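Local coordinates for protein parvulin 42 (Trypanosoma brucei brucei, PDB 6GMP) that probably catalyses cis-trans isomerisation of peptidyl-prolyl bonds through this parvulin-type domain, part of a longer protein that also carries an FHA domain, at residues Y9-K14 against D68-G73. Residues are numbered along the deposited sequence; the frame is centred on the assembly and turned at random.
Sequences YHVLVK and DFSECG
His10 and Cys72 meet in the parvulin fold where strand 6-13 of the antiparallel sheet faces the loop that follows helix 59-69. The Cys72 sulfur lies at the edge of the imidazole, near the ring plane, with SG 3.3 Å from His10 NE2. The other ring nitrogen, His10 ND1, is hydrogen-bonded to His116 of strand 114-120. Parvulins have a paired histidine motif in their active site, and this pair is consistent with it.

Further along the strand, the loop bonds to the main chain at three points. Leu12 N donates to Ser70 OG in a nearly straight bond (168°). The same OG takes a weak bond from Cys72 N, and a water bridges it to His10 O, donating to the carbonyl. Leu12 O accepts from Glu71 N at 2.8 Å. Leu12 CB packs against Cys72 CB at 3.7 Å.

With CG anti to its own carbonyl carbon (chi1 -68°) and the chain extended beyond, Glu71 crosses the Lys14 chain obliquely and brings OE1 to Lys14 N. Lys14 NZ is instead hydrogen-bonded to the carbonyls of Arg20 and Ser22. Arg35 forms a salt bridge with Glu71 OE1, and Lys14 N meets that oxygen nearly along its C-O axis at 2.8 Å.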
loop_
_atom_site.group_PDB
_atom_site.type_symbol
_atom_site.label_atom_id
_atom_site.label_comp_id
_atom_site.label_asym_id
_atom_site.label_seq_id
_atom_site.Cartn_x
_atom_site.Cartn_y
_atom_site.Cartn_z
ATOM N N TYR A 9 -5.205 -5.132 3.298
ATOM C CA TYR A 9 -4.256 -5.297 2.205
ATOM C C TYR A 9 -3.547 -3.960 2.029
ATOM O O TYR A 9 -4.043 -2.931 2.481
ATOM C CB TYR A 9 -4.964 -5.610 0.883
ATOM C CG TYR A 9 -5.401 -7.036 0.675
ATOM C CD1 TYR A 9 -6.266 -7.664 1.560
ATOM C CD2 TYR A 9 -4.957 -7.755 -0.434
ATOM C CE1 TYR A 9 -6.670 -8.967 1.350
ATOM C CE2 TYR A 9 -5.353 -9.057 -0.646
ATOM C CZ TYR A 9 -6.207 -9.660 0.247
ATOM O OH TYR A 9 -6.598 -10.959 0.026
ATOM N N HIS A 10 -2.399 -3.955 1.359
ATOM C CA HIS A 10 -1.809 -2.670 0.983
ATOM C C HIS A 10 -1.078 -2.715 -0.351
ATOM O O HIS A 10 -0.739 -3.784 -0.862
ATOM C CB HIS A 10 -0.933 -2.066 2.104
ATOM C CG HIS A 10 0.452 -2.631 2.206
ATOM N ND1 HIS A 10 1.476 -1.945 2.818
ATOM C CD2 HIS A 10 0.983 -3.807 1.795
ATOM C CE1 HIS A 10 2.580 -2.666 2.777
ATOM N NE2 HIS A 10 2.311 -3.802 2.163
ATOM N N VAL A 11 -0.919 -1.525 -0.920
ATOM C CA VAL A 11 0.014 -1.261 -2.000
ATOM C C VAL A 11 1.150 -0.461 -1.388
ATOM O O VAL A 11 0.902 0.498 -0.644
ATOM C CB VAL A 11 -0.621 -0.370 -3.086
ATOM C CG1 VAL A 11 0.419 0.067 -4.120
ATOM C CG2 VAL A 11 -1.751 -1.083 -3.777
ATOM N N LEU A 12 2.386 -0.831 -1.717
ATOM C CA LEU A 12 3.566 -0.101 -1.250
ATOM C C LEU A 12 4.356 0.441 -2.434
ATOM O O LEU A 12 4.744 -0.309 -3.320
ATOM C CB LEU A 12 4.474 -1.001 -0.407
ATOM C CG LEU A 12 5.694 -0.315 0.201
ATOM C CD1 LEU A 12 5.315 0.713 1.249
ATOM C CD2 LEU A 12 6.631 -1.342 0.819
ATOM N N VAL A 13 4.578 1.749 -2.419
ATOM C CA VAL A 13 5.413 2.422 -3.398
ATOM C C VAL A 13 6.658 2.886 -2.656
ATOM O O VAL A 13 6.583 3.720 -1.759
ATOM C CB VAL A 13 4.664 3.613 -4.036
ATOM C CG1 VAL A 13 5.551 4.345 -5.025
ATOM C CG2 VAL A 13 3.398 3.123 -4.729
ATOM N N LYS A 14 7.806 2.341 -3.024
ATOM C CA LYS A 14 9.052 2.640 -2.339
ATOM C C LYS A 14 9.688 3.882 -2.923
ATOM O O LYS A 14 9.259 4.411 -3.953
ATOM C CB LYS A 14 9.995 1.439 -2.436
ATOM C CG LYS A 14 9.504 0.244 -1.660
ATOM C CD LYS A 14 10.517 -0.886 -1.654
ATOM C CE LYS A 14 9.997 -2.062 -0.863
ATOM N NZ LYS A 14 11.100 -2.986 -0.474
ATOM N N ASP A 68 -0.339 -4.199 -10.277
ATOM C CA ASP A 68 0.263 -3.262 -11.226
ATOM C C ASP A 68 1.380 -2.420 -10.618
ATOM O O ASP A 68 2.304 -2.027 -11.328
ATOM C CB ASP A 68 -0.802 -2.334 -11.816
ATOM C CG ASP A 68 -1.794 -3.057 -12.716
ATOM O OD1 ASP A 68 -1.518 -4.200 -13.145
ATOM O OD2 ASP A 68 -2.856 -2.462 -12.977
ATOM N N PHE A 69 1.322 -2.156 -9.312
ATOM C CA PHE A 69 2.163 -1.113 -8.723
ATOM C C PHE A 69 2.891 -1.464 -7.426
ATOM O O PHE A 69 3.881 -0.811 -7.116
ATOM C CB PHE A 69 1.364 0.176 -8.475
ATOM C CG PHE A 69 0.843 0.829 -9.725
ATOM C CD1 PHE A 69 1.692 1.554 -10.559
ATOM C CD2 PHE A 69 -0.500 0.749 -10.058
ATOM C CE1 PHE A 69 1.210 2.164 -11.700
ATOM C CE2 PHE A 69 -0.986 1.360 -11.198
ATOM C CZ PHE A 69 -0.131 2.068 -12.021
ATOM N N SER A 70 2.427 -2.442 -6.651
ATOM C CA SER A 70 3.046 -2.646 -5.342
ATOM C C SER A 70 4.455 -3.201 -5.475
ATOM O O SER A 70 4.743 -4.036 -6.335
ATOM C CB SER A 70 2.227 -3.555 -4.442
ATOM O OG SER A 70 2.829 -3.529 -3.146
ATOM N N GLU A 71 5.323 -2.738 -4.588
ATOM C CA GLU A 71 6.722 -3.136 -4.550
ATOM C C GLU A 71 7.045 -3.902 -3.258
ATOM O O GLU A 71 8.196 -4.195 -2.978
ATOM C CB GLU A 71 7.604 -1.892 -4.724
ATOM C CG GLU A 71 7.453 -1.331 -6.127
ATOM C CD GLU A 71 7.966 0.075 -6.310
ATOM O OE1 GLU A 71 8.295 0.782 -5.330
ATOM O OE2 GLU A 71 8.027 0.501 -7.482
ATOM N N CYS A 72 5.997 -4.231 -2.505
ATOM C CA CYS A 72 6.127 -4.998 -1.272
ATOM C C CYS A 72 6.101 -6.491 -1.553
ATOM O O CYS A 72 5.433 -6.943 -2.485
ATOM C CB CYS A 72 4.975 -4.645 -0.331
ATOM S SG CYS A 72 4.983 -5.530 1.238
ATOM N N GLY A 73 6.798 -7.262 -0.732
ATOM C CA GLY A 73 6.767 -8.706 -0.851
ATOM C C GLY A 73 5.369 -9.271 -0.697
ATOM O O GLY A 73 5.084 -10.357 -1.223
HETATM O O HOH W 1 1.435 -5.267 -1.757
#